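Local coordinates for protein protease Do-like 2, chloroplastic (Arabidopsis thaliana, PDB 4FLN) that acts as a chloroplast serine protease that makes the primary cut in the photodamaged D1 protein of plant photosystem II, at residues Tyr62-Gln67 with Leu419-Ala424; His359-His364 with Pro386-Glu391; Ser371-Ala376 with His452-Ile457; Leu378-Leu383 with Phe467-Asn472; Asn425-Gly430 with Asn483-Cys488. All coordinates share one frame; numbering follows the deposited sequence.

Interaction 1 of 5, residues Tyr62-Gln67 with Leu419-Ala424; sequences YSLPWQ and LSQVLA
Leu-64 lays its CD2 methyl against the side-chain amide of Gln-421, whose OE1 lies 3.5 Å from that carbon, and the two side chains cross at about a right angle. The contact joins two domains. Residues 62-67 belong to the loop between the first two strands of the trypsin-like protease barrel, the position of loop LA in HtrA proteases, whereas Gln-421 sits on strand 417-422 of the second PDZ domain. Loop and strand meet here by van der Waals contact, while the polar ties of the loop go to the PDZ helix 385-391. Gln-421 gives the largest contact area on the strand side: its CG lies in the crowded position between backbone N and carbonyl carbon (chi1 73°), and the chain is extended beyond it, carrying OE1 toward the loop. The carbonyl oxygen Ser-63 O lies 3.9 Å from Gln-421 OE1, an approach of two acceptors and not a bond. The hydroxyl of Ser-63 is held instead by Glu-391, on that helix. Within the loop, Gln-67 N donates to Leu-64 O at 3.2 Å, and Leu-64 CB lies over one face of the Trp-66 indole, toward its rim. Trp-66 also meets Tyr-372 edge-to-face, while Gln-421 packs on Gln-71 of the second subunit. At the far end of the indole, Trp-66 CH2 comes obliquely to 4.3 Å from Gln-421 OE1.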
# COMPACT_ATOMS: atom_id res chain seq x y z
N TYR B 62 -23.20 0.09 18.73
CA TYR B 62 -22.74 -0.24 20.08
C TYR B 62 -21.95 0.89 20.74
O TYR B 62 -22.03 1.10 21.96
CB TYR B 62 -21.96 -1.55 20.09
CG TYR B 62 -22.78 -2.68 19.54
CD1 TYR B 62 -23.50 -3.52 20.37
CD2 TYR B 62 -22.88 -2.88 18.17
CE1 TYR B 62 -24.27 -4.54 19.87
CE2 TYR B 62 -23.65 -3.90 17.65
CZ TYR B 62 -24.35 -4.72 18.50
OH TYR B 62 -25.11 -5.74 17.98
N SER B 63 -21.18 1.60 19.92
CA SER B 63 -20.39 2.73 20.38
C SER B 63 -21.31 3.76 21.02
O SER B 63 -21.01 4.28 22.10
CB SER B 63 -19.64 3.34 19.20
OG SER B 63 -18.81 2.37 18.58
N LEU B 64 -22.42 4.05 20.36
CA LEU B 64 -23.44 4.93 20.91
C LEU B 64 -24.77 4.17 20.99
O LEU B 64 -25.55 4.20 20.03
CB LEU B 64 -23.61 6.16 20.01
CG LEU B 64 -22.36 6.86 19.47
CD1 LEU B 64 -22.67 7.63 18.19
CD2 LEU B 64 -21.73 7.78 20.51
N PRO B 65 -25.02 3.45 22.10
CA PRO B 65 -26.19 2.57 21.99
C PRO B 65 -27.55 3.14 22.39
O PRO B 65 -28.37 2.39 22.90
CB PRO B 65 -25.84 1.47 22.99
CG PRO B 65 -25.10 2.21 24.07
CD PRO B 65 -24.30 3.28 23.37
N TRP B 66 -27.81 4.41 22.09
CA TRP B 66 -29.16 4.98 22.09
C TRP B 66 -29.57 5.11 20.64
O TRP B 66 -30.66 5.58 20.32
CB TRP B 66 -29.20 6.33 22.81
CG TRP B 66 -28.01 7.16 22.50
CD1 TRP B 66 -27.87 8.01 21.45
CD2 TRP B 66 -26.78 7.19 23.22
NE1 TRP B 66 -26.62 8.59 21.48
CE2 TRP B 66 -25.93 8.09 22.56
CE3 TRP B 66 -26.31 6.54 24.37
CZ2 TRP B 66 -24.64 8.37 23.00
CZ3 TRP B 66 -25.03 6.81 24.81
CH2 TRP B 66 -24.21 7.72 24.13
N GLN B 67 -28.65 4.73 19.75
CA GLN B 67 -28.77 4.94 18.32
C GLN B 67 -28.70 3.63 17.55
O GLN B 67 -28.24 2.60 18.06
CB GLN B 67 -27.66 5.85 17.79
CG GLN B 67 -27.85 7.34 17.99
CD GLN B 67 -26.78 8.17 17.29
OE1 GLN B 67 -26.03 7.66 16.45
NE2 GLN B 67 -26.71 9.46 17.62
N LEU B 419 -16.94 1.84 31.05
CA LEU B 419 -17.23 3.23 30.82
C LEU B 419 -16.67 3.52 29.45
O LEU B 419 -15.46 3.55 29.26
CB LEU B 419 -16.48 4.03 31.87
CG LEU B 419 -16.37 5.53 31.66
CD1 LEU B 419 -17.75 6.09 31.44
CD2 LEU B 419 -15.73 6.13 32.88
N SER B 420 -17.55 3.73 28.47
CA SER B 420 -17.08 3.97 27.10
C SER B 420 -16.59 5.41 26.88
O SER B 420 -15.43 5.62 26.50
CB SER B 420 -18.10 3.53 26.04
OG SER B 420 -19.43 3.80 26.44
N GLN B 421 -17.47 6.39 27.08
CA GLN B 421 -17.07 7.79 27.02
C GLN B 421 -17.67 8.57 28.20
O GLN B 421 -18.57 8.10 28.88
CB GLN B 421 -17.52 8.42 25.69
CG GLN B 421 -19.02 8.66 25.59
CD GLN B 421 -19.52 8.77 24.16
OE1 GLN B 421 -19.98 7.78 23.58
NE2 GLN B 421 -19.44 9.97 23.58
N VAL B 422 -17.14 9.77 28.45
CA VAL B 422 -17.76 10.68 29.40
C VAL B 422 -18.27 11.89 28.64
O VAL B 422 -17.51 12.54 27.94
CB VAL B 422 -16.77 11.18 30.47
CG1 VAL B 422 -17.41 12.29 31.29
CG2 VAL B 422 -16.33 10.05 31.37
N LEU B 423 -19.55 12.21 28.77
CA LEU B 423 -20.05 13.39 28.07
C LEU B 423 -19.73 14.59 28.95
O LEU B 423 -20.29 14.74 30.04
CB LEU B 423 -21.56 13.28 27.85
CG LEU B 423 -22.07 11.90 27.46
CD1 LEU B 423 -23.57 11.91 27.40
CD2 LEU B 423 -21.49 11.53 26.13
N ALA B 424 -18.86 15.46 28.44
CA ALA B 424 -18.25 16.50 29.26
C ALA B 424 -19.28 17.40 29.96
O ALA B 424 -20.32 17.73 29.39
CB ALA B 424 -17.29 17.32 28.42

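Interaction 2 of 5, residues His359-His364 with Pro386-Glu391; sequences HLVPYH and PLIEEE
Pro-386, in the first turn of helix 385-391, makes the closest approach to the loop 359-364, which lies between strands 346-353 and 373-375. Its pyrrolidine ring is set against two successive carbonyls: CG lies 3.6 Å from Tyr-363 O, and CD is 3.8 Å from Pro-362 O. These are carbon-to-oxygen van der Waals contacts, made by CD, the carbon bonded to the proline N, and by its neighbour CG. The carbonyl of Pro-386 is used inside the helix, accepting from Glu-390 N at 2.9 Å. Leu-387 packs instead on Tyr-62 of the protease loop, and its carbonyl accepts from Glu-391 N at 3.0 Å. Ile-388 returns to the loop 359-364. With chi1 at -60° and CD1 extended beyond CG1 (chi2 179°), its tip comes to 4.5 Å from Val-361 CG1, a loose apolar touch. Ala-404 of helix 398-406 is touched by both of these side chains. Further on, Glu-390 takes no part in the contact with the loop; its OE2 accepts the backbone N-H groups of Tyr-62 and Ser-63, tying the helix to the protease domain. Across from the helix, Tyr-363 packs on a modified side chain of the bound peptide, and its side chain lies about 12 Å from that of Asp-122, by similarity a charge-relay residue. The contact thus packs a loop at the start of the second PDZ domain on that domain's helix 385-391, in a protein that combines a trypsin-like domain with two PDZ domains.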
# COMPACT_ATOMS: atom_id res chain seq x y z
N HIS B 359 -20.78 -16.98 27.47
CA HIS B 359 -19.76 -16.04 27.02
C HIS B 359 -19.74 -14.75 27.83
O HIS B 359 -20.65 -13.94 27.74
CB HIS B 359 -19.99 -15.69 25.55
CG HIS B 359 -19.66 -16.79 24.60
ND1 HIS B 359 -18.36 -17.04 24.19
CD2 HIS B 359 -20.44 -17.69 23.97
CE1 HIS B 359 -18.37 -18.06 23.34
NE2 HIS B 359 -19.61 -18.47 23.20
N LEU B 360 -18.68 -14.55 28.61
CA LEU B 360 -18.57 -13.37 29.46
C LEU B 360 -18.67 -12.10 28.61
O LEU B 360 -19.38 -11.16 28.95
CB LEU B 360 -17.25 -13.39 30.22
CG LEU B 360 -16.91 -12.12 30.97
CD1 LEU B 360 -18.01 -11.80 31.96
CD2 LEU B 360 -15.55 -12.24 31.67
N VAL B 361 -17.94 -12.10 27.50
CA VAL B 361 -18.06 -11.05 26.51
C VAL B 361 -18.75 -11.70 25.32
O VAL B 361 -18.13 -12.43 24.55
CB VAL B 361 -16.66 -10.56 26.08
CG1 VAL B 361 -16.76 -9.58 24.92
CG2 VAL B 361 -15.93 -9.95 27.26
N PRO B 362 -20.05 -11.42 25.15
CA PRO B 362 -20.87 -12.12 24.16
C PRO B 362 -20.59 -11.69 22.73
O PRO B 362 -20.21 -10.55 22.49
CB PRO B 362 -22.30 -11.73 24.56
CG PRO B 362 -22.15 -10.42 25.20
CD PRO B 362 -20.85 -10.48 25.95
N TYR B 363 -20.75 -12.62 21.79
CA TYR B 363 -20.73 -12.28 20.37
C TYR B 363 -22.08 -11.80 19.86
O TYR B 363 -22.15 -10.95 18.98
CB TYR B 363 -20.24 -13.48 19.54
CG TYR B 363 -18.79 -13.82 19.77
CD1 TYR B 363 -17.80 -13.35 18.91
CD2 TYR B 363 -18.39 -14.60 20.86
CE1 TYR B 363 -16.46 -13.66 19.12
CE2 TYR B 363 -17.06 -14.91 21.07
CZ TYR B 363 -16.10 -14.43 20.20
OH TYR B 363 -14.77 -14.73 20.40
N HIS B 364 -23.16 -12.37 20.40
CA HIS B 364 -24.49 -12.22 19.81
C HIS B 364 -25.43 -11.13 20.36
O HIS B 364 -26.44 -10.82 19.73
CB HIS B 364 -25.18 -13.60 19.77
CG HIS B 364 -26.67 -13.54 19.72
ND1 HIS B 364 -27.37 -12.79 18.80
CD2 HIS B 364 -27.61 -14.16 20.48
CE1 HIS B 364 -28.67 -12.94 19.00
NE2 HIS B 364 -28.84 -13.77 20.01
N PRO B 386 -19.12 -7.12 19.29
CA PRO B 386 -19.52 -6.06 18.35
C PRO B 386 -18.98 -4.69 18.76
O PRO B 386 -18.51 -3.96 17.90
CB PRO B 386 -21.04 -6.07 18.45
CG PRO B 386 -21.38 -7.45 18.84
CD PRO B 386 -20.27 -7.92 19.73
N LEU B 387 -19.05 -4.35 20.05
CA LEU B 387 -18.52 -3.07 20.52
C LEU B 387 -17.03 -2.94 20.20
O LEU B 387 -16.58 -1.94 19.65
CB LEU B 387 -18.76 -2.89 22.03
CG LEU B 387 -18.25 -1.58 22.64
CD1 LEU B 387 -18.70 -0.42 21.79
CD2 LEU B 387 -18.76 -1.41 24.07
N ILE B 388 -16.27 -3.97 20.56
CA ILE B 388 -14.87 -4.08 20.20
C ILE B 388 -14.69 -3.92 18.69
O ILE B 388 -13.92 -3.07 18.24
CB ILE B 388 -14.30 -5.44 20.67
CG1 ILE B 388 -14.43 -5.57 22.19
CG2 ILE B 388 -12.85 -5.61 20.23
CD1 ILE B 388 -13.93 -6.87 22.74
N GLU B 389 -15.40 -4.72 17.91
CA GLU B 389 -15.30 -4.63 16.45
C GLU B 389 -15.46 -3.19 15.95
O GLU B 389 -14.68 -2.71 15.13
CB GLU B 389 -16.34 -5.54 15.78
CG GLU B 389 -15.77 -6.64 14.90
CD GLU B 389 -15.20 -7.81 15.69
OE1 GLU B 389 -14.20 -7.62 16.43
OE2 GLU B 389 -15.75 -8.93 15.58
N GLU B 390 -16.46 -2.50 16.47
CA GLU B 390 -16.80 -1.17 15.99
C GLU B 390 -15.83 -0.08 16.44
O GLU B 390 -15.62 0.90 15.72
CB GLU B 390 -18.22 -0.83 16.44
CG GLU B 390 -18.75 0.46 15.88
CD GLU B 390 -20.08 0.83 16.48
OE1 GLU B 390 -20.64 1.87 16.09
OE2 GLU B 390 -20.57 0.08 17.35
N GLU B 391 -15.25 -0.25 17.62
CA GLU B 391 -14.29 0.72 18.16
C GLU B 391 -12.89 0.42 17.60
O GLU B 391 -11.95 1.19 17.78
CB GLU B 391 -14.28 0.66 19.69
CG GLU B 391 -14.39 2.02 20.39
CD GLU B 391 -15.81 2.34 20.85
OE1 GLU B 391 -16.12 2.12 22.04
OE2 GLU B 391 -16.61 2.82 20.02

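Interaction 3 of 5, residues Ser371-Ala376 with His452-Ile457; sequences SYIIVA and HLAHLI
Strand 373-375 runs past one side of helix 450-459, and the nearest CA pairs are Ile-373 with Ala-454, 7.0 Å apart, and Val-375 with Ile-457, 8.4 Å apart. Being two apart, Ile-373 and Val-375 put their side chains on the same side of the strand, and they meet Ala-454 and Ile-457, which are three apart and so nearly one helical turn from each other. At the first point Ile-373 is fully extended, with CG1 anti to the backbone N (chi1 -179°) and the chain continuing straight beyond it. Its CD1 tip therefore reaches the helix surface itself, 3.6 Å from Ala-454 CB and 3.7 Å from Ala-454 CA; the small alanine lets the long side chain come this near. At the second, the branched side chains of Val-375 and Ile-457 slide past each other in opposite directions, Val-375 CG2 lying 4.0 Å from Ile-457 CG1. Both pairs are purely apolar. In HtrA PDZ domains a strand and a helix form the walls of the peptide groove, and here the C-terminal part of the same chain is close by: Ile-374 bonds through its backbone to Glu-498, Ala-454 packs on Arg-499, and His-455 meets the ring of Tyr-507. This is consistent with an internal PDZ ligand. Leu-453 of the helix packs on Phe-380 of strand 378-382 and on Phe-442 of strand 437-442.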
# COMPACT_ATOMS: atom_id res chain seq x y z
N SER B 371 -27.58 -2.80 26.36
CA SER B 371 -27.94 -2.04 27.54
C SER B 371 -27.01 -0.86 27.73
O SER B 371 -25.83 -0.91 27.35
CB SER B 371 -27.87 -2.94 28.77
OG SER B 371 -28.49 -4.18 28.50
N TYR B 372 -27.54 0.21 28.30
CA TYR B 372 -26.71 1.34 28.68
C TYR B 372 -27.34 2.14 29.82
O TYR B 372 -28.56 2.19 29.95
CB TYR B 372 -26.38 2.23 27.48
CG TYR B 372 -27.47 3.17 27.03
CD1 TYR B 372 -27.48 4.49 27.45
CD2 TYR B 372 -28.47 2.74 26.16
CE1 TYR B 372 -28.46 5.37 27.04
CE2 TYR B 372 -29.46 3.61 25.74
CZ TYR B 372 -29.45 4.92 26.18
OH TYR B 372 -30.43 5.79 25.77
N ILE B 373 -26.49 2.73 30.64
CA ILE B 373 -26.93 3.64 31.69
C ILE B 373 -25.94 4.81 31.79
O ILE B 373 -24.73 4.62 31.66
CB ILE B 373 -27.12 2.91 33.04
CG1 ILE B 373 -27.61 3.87 34.12
CG2 ILE B 373 -25.85 2.22 33.48
CD1 ILE B 373 -28.01 3.18 35.41
N ILE B 374 -26.46 6.01 31.99
CA ILE B 374 -25.63 7.21 32.06
C ILE B 374 -25.80 7.94 33.39
O ILE B 374 -26.90 8.30 33.78
CB ILE B 374 -25.98 8.19 30.92
CG1 ILE B 374 -26.03 7.45 29.58
CG2 ILE B 374 -24.97 9.32 30.84
CD1 ILE B 374 -26.29 8.35 28.39
N VAL B 375 -24.69 8.13 34.09
CA VAL B 375 -24.71 8.86 35.36
C VAL B 375 -23.72 10.01 35.30
O VAL B 375 -22.54 9.81 35.05
CB VAL B 375 -24.30 7.96 36.55
CG1 VAL B 375 -24.88 8.53 37.83
CG2 VAL B 375 -24.78 6.54 36.34
N ALA B 376 -24.21 11.22 35.54
CA ALA B 376 -23.35 12.39 35.53
C ALA B 376 -22.57 12.48 34.21
O ALA B 376 -21.43 12.96 34.16
CB ALA B 376 -22.40 12.35 36.72
N HIS B 452 -27.22 -4.75 37.83
CA HIS B 452 -26.77 -4.58 39.20
C HIS B 452 -26.31 -3.14 39.42
O HIS B 452 -26.82 -2.44 40.31
CB HIS B 452 -25.62 -5.55 39.48
CG HIS B 452 -25.17 -5.56 40.90
ND1 HIS B 452 -23.90 -5.94 41.27
CD2 HIS B 452 -25.82 -5.24 42.05
CE1 HIS B 452 -23.78 -5.86 42.59
NE2 HIS B 452 -24.93 -5.43 43.08
N LEU B 453 -25.35 -2.70 38.62
CA LEU B 453 -24.88 -1.32 38.74
C LEU B 453 -26.05 -0.37 38.74
O LEU B 453 -26.11 0.57 39.54
CB LEU B 453 -23.92 -0.96 37.61
CG LEU B 453 -23.45 0.49 37.67
CD1 LEU B 453 -22.63 0.72 38.94
CD2 LEU B 453 -22.65 0.86 36.43
N ALA B 454 -27.00 -0.61 37.84
CA ALA B 454 -28.17 0.26 37.70
C ALA B 454 -29.06 0.23 38.95
O ALA B 454 -29.63 1.25 39.35
CB ALA B 454 -28.96 -0.14 36.46
N HIS B 455 -29.15 -0.94 39.57
CA HIS B 455 -29.89 -1.09 40.82
C HIS B 455 -29.19 -0.38 41.97
O HIS B 455 -29.84 0.09 42.90
CB HIS B 455 -30.07 -2.56 41.16
CG HIS B 455 -30.71 -2.78 42.50
ND1 HIS B 455 -30.04 -3.34 43.56
CD2 HIS B 455 -31.96 -2.51 42.94
CE1 HIS B 455 -30.85 -3.41 44.60
NE2 HIS B 455 -32.03 -2.91 44.25
N LEU B 456 -27.87 -0.31 41.91
CA LEU B 456 -27.11 0.32 42.98
C LEU B 456 -27.19 1.84 42.88
O LEU B 456 -27.29 2.52 43.89
CB LEU B 456 -25.66 -0.17 42.97
CG LEU B 456 -25.51 -1.64 43.37
CD1 LEU B 456 -24.07 -2.11 43.30
CD2 LEU B 456 -26.05 -1.84 44.77
N ILE B 457 -27.18 2.36 41.66
CA ILE B 457 -27.34 3.79 41.46
C ILE B 457 -28.67 4.25 42.04
O ILE B 457 -28.73 5.24 42.77
CB ILE B 457 -27.30 4.18 39.98
CG1 ILE B 457 -25.87 4.36 39.50
CG2 ILE B 457 -28.06 5.47 39.75
CD1 ILE B 457 -24.99 3.18 39.74

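Interaction 4 of 5, residues Leu378-Leu383 with Phe467-Asn472; sequences LVFTPL and FEFEDN
Strands 378-382 and 467-469 run 12.4 Å apart at their closest approach, with 60° between their N-to-C directions, too far for backbone bonding, so side chains alone span the gap. Phe-380 and Phe-467 meet in the middle. Their centroids are 5.3 Å apart and the planes make 37°, an oblique pairing in which Phe-380 CZ lies over one face of Phe-467, 3.7 Å from its CE2. Phe-380 gets there with CG anti to its carbonyl carbon, beside the backbone N (chi1 -62°), and Phe-467 adopts the same first torsion from the other strand. The edge of the Phe-380 ring then faces Phe-469, with 4.5 Å between the two CE1 atoms. This is the interior of the second PDZ domain, where the curled antiparallel sheet brings together strands that are not neighbours in it: 417-422 and 437-442 lie between these two. Phe-467 also meets Phe-442 edge-to-face, and Leu-477 packs on both Phe-467 and Leu-378. An alanine in place of Phe-467 would probably open a gap beside Phe-380 and leave that ring and Phe-442 without the surface that holds their orientation. Leu-378 CD1 lies 4.4 Å from Phe-467 CD1, approaching that ring obliquely. From Phe-469 the chain enters a type I turn, closed by Asn-472 N donating to Phe-469 O at 3.0 Å.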
# COMPACT_ATOMS: atom_id res chain seq x y z
N LEU B 378 -21.50 10.03 32.64
CA LEU B 378 -20.65 8.84 32.51
C LEU B 378 -21.46 7.72 31.86
O LEU B 378 -22.45 7.24 32.41
CB LEU B 378 -20.09 8.37 33.86
CG LEU B 378 -19.26 9.27 34.77
CD1 LEU B 378 -18.24 8.44 35.53
CD2 LEU B 378 -18.58 10.41 34.03
N VAL B 379 -21.02 7.30 30.68
CA VAL B 379 -21.80 6.37 29.88
C VAL B 379 -21.27 4.95 30.03
O VAL B 379 -20.11 4.66 29.70
CB VAL B 379 -21.80 6.79 28.40
CG1 VAL B 379 -22.33 5.68 27.53
CG2 VAL B 379 -22.63 8.05 28.23
N PHE B 380 -22.13 4.07 30.54
CA PHE B 380 -21.78 2.66 30.77
C PHE B 380 -22.49 1.68 29.81
O PHE B 380 -23.69 1.81 29.55
CB PHE B 380 -22.11 2.27 32.22
CG PHE B 380 -21.34 3.04 33.25
CD1 PHE B 380 -20.00 2.78 33.47
CD2 PHE B 380 -21.96 4.00 34.03
CE1 PHE B 380 -19.29 3.47 34.44
CE2 PHE B 380 -21.26 4.69 34.99
CZ PHE B 380 -19.92 4.43 35.19
N THR B 381 -21.74 0.73 29.27
CA THR B 381 -22.33 -0.43 28.58
C THR B 381 -21.56 -1.70 28.91
O THR B 381 -20.40 -1.63 29.36
CB THR B 381 -22.32 -0.30 27.05
OG1 THR B 381 -21.10 0.32 26.64
CG2 THR B 381 -23.48 0.49 26.55
N PRO B 382 -22.19 -2.86 28.68
CA PRO B 382 -21.45 -4.12 28.79
C PRO B 382 -20.48 -4.26 27.62
O PRO B 382 -20.77 -3.83 26.50
CB PRO B 382 -22.55 -5.18 28.72
CG PRO B 382 -23.82 -4.45 29.00
CD PRO B 382 -23.61 -3.10 28.41
N LEU B 383 -19.31 -4.82 27.89
CA LEU B 383 -18.34 -5.08 26.85
C LEU B 383 -18.90 -6.22 26.01
O LEU B 383 -19.41 -7.21 26.54
CB LEU B 383 -17.01 -5.49 27.49
CG LEU B 383 -15.65 -5.17 26.86
CD1 LEU B 383 -14.75 -6.38 26.99
CD2 LEU B 383 -15.75 -4.73 25.42
N PHE B 467 -16.82 5.49 41.89
CA PHE B 467 -16.54 4.45 40.90
C PHE B 467 -15.07 4.07 40.92
O PHE B 467 -14.22 4.89 40.60
CB PHE B 467 -16.90 4.96 39.50
CG PHE B 467 -18.36 5.27 39.31
CD1 PHE B 467 -18.83 6.57 39.42
CD2 PHE B 467 -19.26 4.26 39.01
CE1 PHE B 467 -20.17 6.86 39.24
CE2 PHE B 467 -20.60 4.54 38.83
CZ PHE B 467 -21.06 5.85 38.95
N GLU B 468 -14.77 2.83 41.29
CA GLU B 468 -13.40 2.33 41.18
C GLU B 468 -13.21 1.55 39.89
O GLU B 468 -13.91 0.58 39.64
CB GLU B 468 -13.03 1.46 42.38
CG GLU B 468 -12.86 2.23 43.67
CD GLU B 468 -12.78 1.32 44.89
OE1 GLU B 468 -13.33 1.70 45.95
OE2 GLU B 468 -12.17 0.23 44.77
N PHE B 469 -12.25 1.97 39.08
CA PHE B 469 -12.02 1.30 37.80
C PHE B 469 -10.84 0.34 37.87
O PHE B 469 -10.22 0.18 38.92
CB PHE B 469 -11.81 2.32 36.69
CG PHE B 469 -12.97 3.22 36.48
CD1 PHE B 469 -13.83 3.02 35.42
CD2 PHE B 469 -13.22 4.26 37.35
CE1 PHE B 469 -14.91 3.85 35.23
CE2 PHE B 469 -14.30 5.10 37.16
CZ PHE B 469 -15.15 4.89 36.11
N GLU B 470 -10.53 -0.26 36.72
CA GLU B 470 -9.55 -1.32 36.62
C GLU B 470 -8.14 -0.89 37.00
O GLU B 470 -7.44 -1.61 37.71
CB GLU B 470 -9.55 -1.92 35.21
CG GLU B 470 -8.44 -2.94 34.92
CD GLU B 470 -8.56 -4.24 35.72
OE1 GLU B 470 -9.37 -4.30 36.67
OE2 GLU B 470 -7.84 -5.21 35.38
N ASP B 471 -7.73 0.29 36.54
CA ASP B 471 -6.41 0.83 36.86
C ASP B 471 -6.24 1.10 38.37
O ASP B 471 -5.14 1.33 38.85
CB ASP B 471 -6.15 2.11 36.05
N ASN B 472 -7.34 1.02 39.10
CA ASN B 472 -7.41 1.50 40.47
C ASN B 472 -7.73 2.99 40.47
O ASN B 472 -7.87 3.62 41.52
CB ASN B 472 -6.14 1.17 41.27
CG ASN B 472 -6.39 1.16 42.77
OD1 ASN B 472 -7.53 1.04 43.23
ND2 ASN B 472 -5.32 1.29 43.55

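Interaction 5 of 5, residues Asn425-Gly430 with Asn483-Cys488; sequences NEVNIG and NSASLC
A small surface contact sets a turn against a helix at the periphery of the second PDZ domain: the methyl group of Ala-485, on helix 479-493, points at the type I turn formed by residues 425-428. Two groups of the turn receive it. Val-427 CG2 lies 3.7 Å from Ala-485 CB in an apolar touch, and Asn-425 OD1 is 3.9 Å from the same carbon. With CG anti to the backbone N (chi1 -168°), Asn-425 brings OD1 beside the alanine methyl. The turn carries polar bonds of its own. Asn-428 OD1 accepts from Asn-425 N at 2.8 Å, with a bent N-H...O angle of 134° and the donor tilted 24° from the carbonyl plane, while the backbone bond from Asn-428 N to Asn-425 O is weak. The other end of that side chain, ND2, donates to Leu-423 O and Ala-376 O, fastening the turn to residues just beyond the ends of strands 417-422 and 373-375. Val-427 O and Ile-429 O accept from Asn-264 ND2 of the third subunit, so the loop touches both helix 479-493 and a neighbouring chain.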
# COMPACT_ATOMS: atom_id res chain seq x y z
N ASN B 425 -18.97 17.79 31.20
CA ASN B 425 -19.86 18.64 32.00
C ASN B 425 -19.23 19.01 33.34
O ASN B 425 -18.28 18.37 33.80
CB ASN B 425 -21.20 17.94 32.23
CG ASN B 425 -22.25 18.88 32.81
OD1 ASN B 425 -22.47 18.92 34.02
ND2 ASN B 425 -22.90 19.64 31.93
N GLU B 426 -19.76 20.05 33.98
CA GLU B 426 -19.15 20.59 35.18
C GLU B 426 -19.07 19.62 36.37
O GLU B 426 -18.26 19.82 37.28
CB GLU B 426 -19.84 21.89 35.59
N VAL B 427 -19.89 18.58 36.37
CA VAL B 427 -19.85 17.62 37.47
C VAL B 427 -18.71 16.61 37.29
O VAL B 427 -18.14 16.10 38.26
CB VAL B 427 -21.17 16.84 37.60
CG1 VAL B 427 -21.48 16.59 39.06
CG2 VAL B 427 -22.30 17.60 36.94
N ASN B 428 -18.41 16.32 36.03
CA ASN B 428 -17.40 15.32 35.68
C ASN B 428 -16.00 15.86 35.35
O ASN B 428 -15.15 15.11 34.86
CB ASN B 428 -17.92 14.38 34.59
CG ASN B 428 -18.30 15.09 33.30
OD1 ASN B 428 -17.54 15.92 32.78
ND2 ASN B 428 -19.47 14.76 32.77
N ILE B 429 -15.76 17.15 35.59
CA ILE B 429 -14.47 17.74 35.23
C ILE B 429 -13.32 16.90 35.76
O ILE B 429 -13.31 16.47 36.91
CB ILE B 429 -14.32 19.20 35.73
CG1 ILE B 429 -13.92 19.24 37.21
CG2 ILE B 429 -15.59 20.01 35.48
CD1 ILE B 429 -13.99 20.62 37.80
N GLY B 430 -12.35 16.66 34.89
CA GLY B 430 -11.21 15.81 35.19
C GLY B 430 -11.46 14.38 34.73
O GLY B 430 -10.51 13.63 34.47
N ASN B 483 -27.73 14.61 39.53
CA ASN B 483 -29.14 14.56 39.16
C ASN B 483 -29.59 15.84 38.47
O ASN B 483 -30.21 15.78 37.41
CB ASN B 483 -29.99 14.22 40.38
CG ASN B 483 -29.74 12.80 40.88
OD1 ASN B 483 -29.29 12.59 42.01
ND2 ASN B 483 -30.02 11.83 40.03
N SER B 484 -29.27 16.98 39.06
CA SER B 484 -29.59 18.28 38.47
C SER B 484 -29.05 18.40 37.04
O SER B 484 -29.65 19.07 36.20
CB SER B 484 -29.00 19.42 39.31
OG SER B 484 -29.30 19.27 40.68
N ALA B 485 -27.92 17.76 36.78
CA ALA B 485 -27.27 17.87 35.48
C ALA B 485 -27.91 16.95 34.45
O ALA B 485 -27.75 17.16 33.25
CB ALA B 485 -25.77 17.59 35.60
N SER B 486 -28.65 15.96 34.94
CA SER B 486 -29.23 14.91 34.10
C SER B 486 -29.88 15.43 32.81
O SER B 486 -29.38 15.17 31.71
CB SER B 486 -30.24 14.10 34.91
OG SER B 486 -30.91 13.15 34.09
N LEU B 487 -30.98 16.16 32.94
CA LEU B 487 -31.66 16.67 31.75
C LEU B 487 -30.73 17.50 30.87
O LEU B 487 -30.75 17.41 29.64
CB LEU B 487 -32.92 17.46 32.13
N CYS B 488 -29.88 18.31 31.50
CA CYS B 488 -29.04 19.24 30.76
C CYS B 488 -28.01 18.52 29.89
O CYS B 488 -27.72 18.94 28.76
CB CYS B 488 -28.34 20.21 31.73
SG CYS B 488 -27.18 21.37 30.93

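How the interactions relate
Set side by side, the five contacts run from core to surface. Interaction 4 is the buried one, aromatic and formed within the curled sheet of the second PDZ domain. Interaction 3 adds aliphatic packing of a helix on that sheet, and backbone pairing of strands 373-375 and 378-382 joins the two. Interaction 1 reaches the same sheet through strand 417-422, neighbour of 378-382, but from the protease domain; Tyr-62 packing on Pro-386 brings it against interaction 2, where loop and helix meet mainly through carbonyls and proline carbons. Interaction 5 is the peripheral one, smallest in buried area, its turn carrying internal polar bonds; its centre lies 29 Å from that of interaction 2.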